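Local coordinates for clavulanic acid biosynthesis oligopeptide binding protein 2 (Streptomyces clavuligerus, PDB 2WOL), which probably binds peptides or related solutes as an extracellular solute-binding protein of the clavulanic acid biosynthetic pathway, at residues G95-T100 against T177-D182; Q130-G135 against T201-G206; F391-G396 against I418-K423. All blocks are in the same frame, centred on the assembly; numbering follows the deposited sequence.

Interaction 1: residues G95-T100 against T177-D182; sequences GGRTWT and TRPFSD
The carbonyl oxygen of G96 is gripped twice, by F180 N of the facing loop and by the indole of W99 three residues further along the same segment, and the two donors come from opposite faces of the carbonyl plane. F180 N lies 3.1 Å from G96 O, with a fairly straight N-H...O angle of 163°. W99 NE1, also 3.1 Å from G96 O, meets it in the plane of the indole ring. P179 CA adds a CA-H...O contact to the same oxygen. Glycine suits position 96 because its phi is positive and a beta carbon would be pressed against both the preceding carbonyl oxygen and P179 CB.

Proline suits position 179: its compact apolar ring packs on R97. P179 CG sits over the centre of one face of the guanidinium, 3.8 Å from R97 CZ. With CG anti to its own carbonyl carbon (chi1 -69°) and the chain extended from there, R97 runs alongside the proline. R97 NE gives its hydrogen to a water 2.7 Å from it, which is in turn bonded to T177 O, while R97 NH1 is held by D94 O. Opposite S93 the pair R97 and T98 makes a classic beta bulge, just where strand 98-102 begins.

The far end of the indole reaches the loop obliquely, W99 CZ2 lying 3.2 Å from F180 O, and F183 meets its ring. With one carbonyl serving two N-H groups, and an indole whose one N-H is spent on that oxygen, the chemistry implies a directional join between the turn and the loop that leads into helix 183-186.

Interaction 2: residues Q130-G135 against T201-G206; sequences QDVLPG and TGADYG
V132 and L133 reach across to G202 and A203, the first residues of the second segment to make contact. G202 follows T201 with a positive phi of 63°, a backbone shape that glycine adopts easily, and its carbonyl receives a methyl of L133: L133 CD2 is 3.4 Å from G202 O. The same oxygen accepts the backbone N-H of Y205 in the short 3-10 turn that begins here, so its polar need is met within the segment while an apolar group rests against it. G202 N, for its part, is bonded to the D200 carboxylate.

A203 comes next, and V132 CG1 covers it, 3.6 Å from A203 N and 4.0 Å from A203 CB. That methyl stands anti to the backbone nitrogen of V132 (chi1 177°), which turns it across to the start of the 3-10 turn. Alanine suits the place: its single methyl meets the branched valine without a longer side chain between the two backbones, whose CA atoms here are 5.6 Å apart. The D204 N-H bonds back to T201 O, and the ring of Y205 leads away from segment 130-135, its hydroxyl bonding R210 N.

Made of methyl groups resting on backbone and on one alanine methyl, this small contact joins the loop that links helices 117-127 and 140-144 to the one between helix 183-186 and strand 215-221. L133 and Y205 both also touch D47 and, on helix 117-127, R126.

Interaction 3: residues F391-G396 against I418-K423; sequences FRAVIG and IELTVK
A393 and L420 meet at the middle of the apolar face, where L420 CD2 closes to 3.5 Å from A393 CB; the small alanine lets the leucine branch come close on this face of the strand pair. Beside them I395 and V422 lie alongside each other, pointing the same way, with I395 CG2 and V422 CG2 3.9 Å apart. Beta-branched residues suit such extended backbone. At the other end F391 has its CG between the backbone nitrogen and the carbonyl carbon (chi1 57°), a torsion that puts the ring beside I418, whose CG2 lies over one of its faces in a CH-pi contact 4.1 Å from the centroid of the F391 ring. L382 of helix 375-384 packs on both of these residues, while V409 and L413 of helix 401-414 pack on L420.

That helix is the connection of a beta-alpha-beta crossover: strands 391-398 and 418-425 run parallel in direct register, and strand 448-453 flanks the first on its other side. Five backbone hydrogen bonds join the pair, passing from one strand to the other and back: E419 N to F391 O, A393 N to E419 O, T421 N to A393 O, I395 N to T421 O and, the straightest, K423 N to I395 O.

The opposite face is more polar. V394 CG1 packs on K423 CB at 3.7 Å, and a water bridges A393 O and T421 OG1. Outermost, R392 and E419 form a salt bridge, R392 NE lying 2.9 Å from E419 OE1; the hydrogen bond within it is weak, bent to 129°, and the guanidinium and carboxylate planes are 50° apart.

In the fold
The three contacts lie in two separate parts of the chain. Interactions 1 and 2 are the nearer pair but do not touch, their centres 28 Å apart and their nearest atoms about 15 Å, and their segments alternate along the sequence: 95-100, 130-135, 177-182, 201-206. Helix 140-144, which follows segment 130-135, touches R178 and F180 of interaction 1. Interaction 3 comes later in the chain, its centre 44 Å from that of interaction 1 and 41 Å from that of interaction 2, in a mixed sheet distinct from the antiparallel sheet of strand 98-102. The contacts thus join parts of the fold that lie well apart, consistent with the two lobes, one enlarged by an extra domain, of peptide-binding relatives.

Interaction 1: residues G95-T100 against T177-D182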
loop_
_atom_site.group_PDB
_atom_site.type_symbol
_atom_site.label_atom_id
_atom_site.label_comp_id
_atom_site.label_asym_id
_atom_site.label_seq_id
_atom_site.Cartn_x
_atom_site.Cartn_y
_atom_site.Cartn_z
ATOM N N GLY A 95 7.532 20.385 -18.285
ATOM C CA GLY A 95 8.238 20.251 -17.011
ATOM C C GLY A 95 7.542 19.358 -16.000
ATOM O O GLY A 95 7.506 19.677 -14.806
ATOM N N GLY A 96 6.986 18.247 -16.480
ATOM C CA GLY A 96 6.311 17.275 -15.622
ATOM C C GLY A 96 4.827 17.530 -15.419
ATOM O O GLY A 96 4.178 16.835 -14.634
ATOM N N ARG A 97 4.293 18.520 -16.132
ATOM C CA ARG A 97 2.891 18.925 -15.987
ATOM C C ARG A 97 1.954 18.266 -16.994
ATOM O O ARG A 97 0.753 18.185 -16.756
ATOM C CB ARG A 97 2.752 20.444 -16.106
ATOM C CG ARG A 97 3.334 21.237 -14.953
ATOM C CD ARG A 97 3.367 22.723 -15.297
ATOM N NE ARG A 97 4.018 23.524 -14.262
ATOM C CZ ARG A 97 5.326 23.768 -14.198
ATOM N NH1 ARG A 97 6.152 23.270 -15.111
ATOM N NH2 ARG A 97 5.809 24.512 -13.211
ATOM N N THR A 98 2.490 17.812 -18.122
ATOM C CA THR A 98 1.655 17.230 -19.170
ATOM C C THR A 98 2.089 15.810 -19.526
ATOM O O THR A 98 3.258 15.560 -19.841
ATOM C CB THR A 98 1.600 18.145 -20.412
ATOM O OG1 THR A 98 1.157 19.447 -20.008
ATOM C CG2 THR A 98 0.641 17.592 -21.469
ATOM N N TRP A 99 1.129 14.893 -19.471
ATOM C CA TRP A 99 1.382 13.476 -19.673
ATOM C C TRP A 99 0.495 12.939 -20.780
ATOM O O TRP A 99 -0.733 13.023 -20.701
ATOM C CB TRP A 99 1.137 12.719 -18.370
ATOM C CG TRP A 99 2.178 12.984 -17.336
ATOM C CD1 TRP A 99 2.363 14.138 -16.628
ATOM C CD2 TRP A 99 3.194 12.078 -16.900
ATOM N NE1 TRP A 99 3.430 14.005 -15.772
ATOM C CE2 TRP A 99 3.958 12.748 -15.919
ATOM C CE3 TRP A 99 3.525 10.759 -17.235
ATOM C CZ2 TRP A 99 5.041 12.143 -15.272
ATOM C CZ3 TRP A 99 4.595 10.157 -16.593
ATOM C CH2 TRP A 99 5.343 10.851 -15.623
ATOM N N THR A 100 1.131 12.392 -21.812
ATOM C CA THR A 100 0.439 11.887 -22.990
ATOM C C THR A 100 0.632 10.377 -23.131
ATOM O O THR A 100 1.743 9.864 -22.975
ATOM C CB THR A 100 0.951 12.616 -24.259
ATOM O OG1 THR A 100 0.762 14.028 -24.103
ATOM C CG2 THR A 100 0.228 12.141 -25.510
ATOM N N THR A 177 -2.179 20.166 -12.729
ATOM C CA THR A 177 -2.163 21.471 -12.069
ATOM C C THR A 177 -0.779 21.822 -11.525
ATOM O O THR A 177 -0.523 22.968 -11.151
ATOM C CB THR A 177 -3.178 21.522 -10.909
ATOM O OG1 THR A 177 -2.909 20.454 -9.991
ATOM C CG2 THR A 177 -4.605 21.389 -11.429
ATOM N N ARG A 178 0.103 20.824 -11.479
ATOM C CA ARG A 178 1.454 20.966 -10.941
ATOM C C ARG A 178 2.305 19.817 -11.481
ATOM O O ARG A 178 1.755 18.806 -11.915
ATOM C CB ARG A 178 1.425 20.936 -9.405
ATOM C CG ARG A 178 0.921 19.620 -8.805
ATOM C CD ARG A 178 0.288 19.814 -7.433
ATOM N NE ARG A 178 -0.924 20.630 -7.507
ATOM C CZ ARG A 178 -1.853 20.703 -6.556
ATOM N NH1 ARG A 178 -1.734 19.999 -5.437
ATOM N NH2 ARG A 178 -2.911 21.484 -6.730
ATOM N N PRO A 179 3.645 19.967 -11.476
ATOM C CA PRO A 179 4.482 18.844 -11.894
ATOM C C PRO A 179 4.270 17.627 -10.991
ATOM O O PRO A 179 4.123 17.774 -9.777
ATOM C CB PRO A 179 5.906 19.386 -11.732
ATOM C CG PRO A 179 5.758 20.865 -11.796
ATOM C CD PRO A 179 4.455 21.145 -11.118
ATOM N N PHE A 180 4.236 16.442 -11.592
ATOM C CA PHE A 180 4.088 15.211 -10.827
ATOM C C PHE A 180 4.894 14.078 -11.454
ATOM O O PHE A 180 4.447 13.428 -12.401
ATOM C CB PHE A 180 2.611 14.821 -10.666
ATOM C CG PHE A 180 2.383 13.785 -9.603
ATOM C CD1 PHE A 180 2.386 14.147 -8.261
ATOM C CD2 PHE A 180 2.190 12.449 -9.937
ATOM C CE1 PHE A 180 2.199 13.201 -7.266
ATOM C CE2 PHE A 180 1.998 11.496 -8.948
ATOM C CZ PHE A 180 2.005 11.873 -7.609
ATOM N N SER A 181 6.079 13.844 -10.892
ATOM C CA SER A 181 7.040 12.876 -11.422
ATOM C C SER A 181 6.484 11.451 -11.521
ATOM O O SER A 181 6.900 10.676 -12.382
ATOM C CB SER A 181 8.318 12.870 -10.569
ATOM O OG SER A 181 8.033 12.566 -9.211
ATOM N N ASP A 182 5.535 11.122 -10.646
ATOM C CA ASP A 182 5.087 9.737 -10.472
ATOM C C ASP A 182 3.779 9.384 -11.188
ATOM O O ASP A 182 3.091 8.436 -10.799
ATOM C CB ASP A 182 4.986 9.407 -8.974
ATOM C CG ASP A 182 6.322 9.529 -8.248
ATOM O OD1 ASP A 182 7.376 9.663 -8.913
ATOM O OD2 ASP A 182 6.310 9.486 -7.002
HETATM O O HOH W 1 1.897 24.205 -12.710
#

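Interaction 2: residues Q130-G135 against T201-G206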
loop_
_atom_site.group_PDB
_atom_site.type_symbol
_atom_site.label_atom_id
_atom_site.label_comp_id
_atom_site.label_asym_id
_atom_site.label_seq_id
_atom_site.Cartn_x
_atom_site.Cartn_y
_atom_site.Cartn_z
ATOM N N GLN A 130 -17.236 11.625 -5.612
ATOM C CA GLN A 130 -17.044 11.026 -4.289
ATOM C C GLN A 130 -18.341 10.823 -3.503
ATOM O O GLN A 130 -18.377 10.052 -2.539
ATOM C CB GLN A 130 -16.014 11.821 -3.476
ATOM C CG GLN A 130 -14.577 11.589 -3.933
ATOM C CD GLN A 130 -14.133 10.150 -3.714
ATOM O OE1 GLN A 130 -14.097 9.665 -2.580
ATOM N NE2 GLN A 130 -13.804 9.462 -4.795
ATOM N N ASP A 131 -19.402 11.500 -3.933
ATOM C CA ASP A 131 -20.737 11.298 -3.369
ATOM C C ASP A 131 -21.384 9.982 -3.814
ATOM O O ASP A 131 -22.261 9.451 -3.126
ATOM C CB ASP A 131 -21.653 12.484 -3.711
ATOM C CG ASP A 131 -21.752 12.755 -5.211
ATOM O OD1 ASP A 131 -20.786 12.491 -5.954
ATOM O OD2 ASP A 131 -22.808 13.258 -5.653
ATOM N N VAL A 132 -20.952 9.459 -4.960
ATOM C CA VAL A 132 -21.528 8.238 -5.522
ATOM C C VAL A 132 -20.561 7.049 -5.443
ATOM O O VAL A 132 -20.989 5.914 -5.193
ATOM C CB VAL A 132 -22.001 8.466 -6.986
ATOM C CG1 VAL A 132 -22.530 7.176 -7.612
ATOM C CG2 VAL A 132 -23.082 9.538 -7.031
ATOM N N LEU A 133 -19.270 7.324 -5.639
ATOM C CA LEU A 133 -18.247 6.279 -5.770
ATOM C C LEU A 133 -17.108 6.357 -4.738
ATOM O O LEU A 133 -15.932 6.215 -5.099
ATOM C CB LEU A 133 -17.656 6.305 -7.189
ATOM C CG LEU A 133 -18.633 6.312 -8.368
ATOM C CD1 LEU A 133 -17.875 6.546 -9.649
ATOM C CD2 LEU A 133 -19.402 5.017 -8.453
ATOM N N PRO A 134 -17.438 6.556 -3.448
ATOM C CA PRO A 134 -16.358 6.640 -2.470
ATOM C C PRO A 134 -15.699 5.282 -2.244
ATOM O O PRO A 134 -16.306 4.243 -2.523
ATOM C CB PRO A 134 -17.085 7.074 -1.193
ATOM C CG PRO A 134 -18.446 6.502 -1.346
ATOM C CD PRO A 134 -18.759 6.691 -2.803
ATOM N N GLY A 135 -14.464 5.301 -1.754
ATOM C CA GLY A 135 -13.810 4.077 -1.305
ATOM C C GLY A 135 -12.422 3.840 -1.862
ATOM O O GLY A 135 -11.671 3.033 -1.320
ATOM N N THR A 201 -23.085 2.063 -14.475
ATOM C CA THR A 201 -24.281 2.104 -13.637
ATOM C C THR A 201 -24.032 2.795 -12.283
ATOM O O THR A 201 -24.814 2.635 -11.340
ATOM C CB THR A 201 -24.843 0.683 -13.399
ATOM O OG1 THR A 201 -23.776 -0.192 -13.015
ATOM C CG2 THR A 201 -25.487 0.139 -14.660
ATOM N N GLY A 202 -22.940 3.553 -12.189
ATOM C CA GLY A 202 -22.663 4.384 -11.012
ATOM C C GLY A 202 -22.482 3.597 -9.727
ATOM O O GLY A 202 -21.604 2.740 -9.636
ATOM N N ALA A 203 -23.325 3.886 -8.735
ATOM C CA ALA A 203 -23.259 3.229 -7.427
ATOM C C ALA A 203 -23.379 1.707 -7.520
ATOM O O ALA A 203 -22.941 0.990 -6.617
ATOM C CB ALA A 203 -24.345 3.780 -6.511
ATOM N N ASP A 204 -23.977 1.230 -8.611
ATOM C CA ASP A 204 -24.224 -0.198 -8.811
ATOM C C ASP A 204 -23.199 -0.883 -9.717
ATOM O O ASP A 204 -23.357 -2.065 -10.040
ATOM C CB ASP A 204 -25.626 -0.410 -9.395
ATOM C CG ASP A 204 -26.725 0.028 -8.451
ATOM O OD1 ASP A 204 -26.719 -0.400 -7.276
ATOM O OD2 ASP A 204 -27.603 0.802 -8.888
ATOM N N TYR A 205 -22.155 -0.156 -10.120
ATOM C CA TYR A 205 -21.206 -0.666 -11.113
ATOM C C TYR A 205 -20.542 -1.982 -10.698
ATOM O O TYR A 205 -20.334 -2.860 -11.534
ATOM C CB TYR A 205 -20.153 0.388 -11.479
ATOM C CG TYR A 205 -19.278 -0.013 -12.653
ATOM C CD1 TYR A 205 -19.830 -0.228 -13.920
ATOM C CD2 TYR A 205 -17.902 -0.177 -12.498
ATOM C CE1 TYR A 205 -19.036 -0.599 -14.996
ATOM C CE2 TYR A 205 -17.095 -0.544 -13.570
ATOM C CZ TYR A 205 -17.670 -0.756 -14.815
ATOM O OH TYR A 205 -16.882 -1.121 -15.879
ATOM N N GLY A 206 -20.226 -2.111 -9.411
ATOM C CA GLY A 206 -19.590 -3.321 -8.878
ATOM C C GLY A 206 -20.408 -4.590 -9.040
ATOM O O GLY A 206 -19.864 -5.694 -9.000
#

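Interaction 3: residues F391-G396 against I418-K423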
loop_
_atom_site.group_PDB
_atom_site.type_symbol
_atom_site.label_atom_id
_atom_site.label_comp_id
_atom_site.label_asym_id
_atom_site.label_seq_id
_atom_site.Cartn_x
_atom_site.Cartn_y
_atom_site.Cartn_z
ATOM N N PHE A 391 6.977 13.491 32.677
ATOM C CA PHE A 391 5.643 14.069 32.557
ATOM C C PHE A 391 4.643 12.950 32.318
ATOM O O PHE A 391 5.028 11.796 32.124
ATOM C CB PHE A 391 5.583 15.086 31.400
ATOM C CG PHE A 391 5.989 14.518 30.066
ATOM C CD1 PHE A 391 5.041 13.939 29.223
ATOM C CD2 PHE A 391 7.319 14.573 29.646
ATOM C CE1 PHE A 391 5.411 13.409 27.993
ATOM C CE2 PHE A 391 7.700 14.040 28.417
ATOM C CZ PHE A 391 6.744 13.462 27.590
ATOM N N ARG A 392 3.363 13.301 32.321
ATOM C CA ARG A 392 2.302 12.346 32.020
ATOM C C ARG A 392 1.723 12.607 30.637
ATOM O O ARG A 392 1.608 13.757 30.204
ATOM C CB ARG A 392 1.210 12.393 33.091
ATOM C CG ARG A 392 1.677 11.867 34.435
ATOM C CD ARG A 392 0.517 11.576 35.365
ATOM N NE ARG A 392 0.985 11.057 36.649
ATOM C CZ ARG A 392 0.199 10.793 37.690
ATOM N NH1 ARG A 392 -1.111 10.995 37.614
ATOM N NH2 ARG A 392 0.730 10.325 38.814
ATOM N N ALA A 393 1.385 11.527 29.936
ATOM C CA ALA A 393 0.805 11.625 28.599
ATOM C C ALA A 393 -0.034 10.396 28.265
ATOM O O ALA A 393 -0.094 9.443 29.046
ATOM C CB ALA A 393 1.899 11.846 27.547
ATOM N N VAL A 394 -0.684 10.442 27.105
ATOM C CA VAL A 394 -1.546 9.362 26.633
ATOM C C VAL A 394 -1.098 8.897 25.251
ATOM O O VAL A 394 -0.851 9.713 24.357
ATOM C CB VAL A 394 -3.042 9.803 26.571
ATOM C CG1 VAL A 394 -3.933 8.658 26.112
ATOM C CG2 VAL A 394 -3.510 10.318 27.929
ATOM N N ILE A 395 -1.003 7.579 25.092
ATOM C CA ILE A 395 -0.729 6.966 23.797
ATOM C C ILE A 395 -2.002 6.333 23.231
ATOM O O ILE A 395 -2.685 5.570 23.918
ATOM C CB ILE A 395 0.454 5.944 23.862
ATOM C CG1 ILE A 395 0.772 5.392 22.462
ATOM C CG2 ILE A 395 0.194 4.828 24.902
ATOM C CD1 ILE A 395 2.146 4.738 22.351
ATOM N N GLY A 396 -2.320 6.676 21.984
ATOM C CA GLY A 396 -3.477 6.112 21.292
ATOM C C GLY A 396 -3.103 4.869 20.507
ATOM O O GLY A 396 -2.033 4.810 19.895
ATOM N N ILE A 418 8.582 9.260 32.134
ATOM C CA ILE A 418 7.466 9.566 31.249
ATOM C C ILE A 418 6.390 8.519 31.505
ATOM O O ILE A 418 6.547 7.350 31.139
ATOM C CB ILE A 418 7.884 9.614 29.759
ATOM C CG1 ILE A 418 8.982 10.667 29.556
ATOM C CG2 ILE A 418 6.673 9.920 28.882
ATOM C CD1 ILE A 418 9.675 10.624 28.193
ATOM N N GLU A 419 5.313 8.955 32.155
ATOM C CA GLU A 419 4.246 8.067 32.607
ATOM C C GLU A 419 3.090 8.113 31.625
ATOM O O GLU A 419 2.359 9.105 31.553
ATOM C CB GLU A 419 3.750 8.478 33.997
ATOM C CG GLU A 419 4.811 8.496 35.086
ATOM C CD GLU A 419 4.287 9.075 36.391
ATOM O OE1 GLU A 419 3.064 8.975 36.645
ATOM O OE2 GLU A 419 5.099 9.631 37.162
ATOM N N LEU A 420 2.928 7.034 30.868
ATOM C CA LEU A 420 1.879 6.967 29.865
ATOM C C LEU A 420 0.721 6.097 30.303
ATOM O O LEU A 420 0.910 5.071 30.958
ATOM C CB LEU A 420 2.422 6.418 28.545
ATOM C CG LEU A 420 3.577 7.118 27.836
ATOM C CD1 LEU A 420 3.797 6.446 26.491
ATOM C CD2 LEU A 420 3.303 8.598 27.655
ATOM N N THR A 421 -0.479 6.524 29.932
ATOM C CA THR A 421 -1.639 5.651 29.967
ATOM C C THR A 421 -2.075 5.411 28.526
ATOM O O THR A 421 -1.716 6.170 27.620
ATOM C CB THR A 421 -2.781 6.236 30.811
ATOM O OG1 THR A 421 -3.096 7.549 30.344
ATOM C CG2 THR A 421 -2.373 6.315 32.281
ATOM N N VAL A 422 -2.839 4.344 28.320
ATOM C CA VAL A 422 -3.178 3.877 26.986
ATOM C C VAL A 422 -4.655 4.133 26.694
ATOM O O VAL A 422 -5.528 3.780 27.495
ATOM C CB VAL A 422 -2.860 2.367 26.836
ATOM C CG1 VAL A 422 -3.168 1.891 25.435
ATOM C CG2 VAL A 422 -1.400 2.078 27.189
ATOM N N LYS A 423 -4.923 4.763 25.553
ATOM C CA LYS A 423 -6.290 4.967 25.082
ATOM C C LYS A 423 -6.521 4.122 23.837
ATOM O O LYS A 423 -5.911 4.359 22.792
ATOM C CB LYS A 423 -6.561 6.451 24.796
ATOM C CG LYS A 423 -7.915 6.756 24.138
ATOM C CD LYS A 423 -9.090 6.437 25.054
ATOM C CE LYS A 423 -10.413 6.609 24.326
ATOM N NZ LYS A 423 -11.572 6.358 25.231
HETATM O O HOH W 2 -1.637 9.631 31.765
#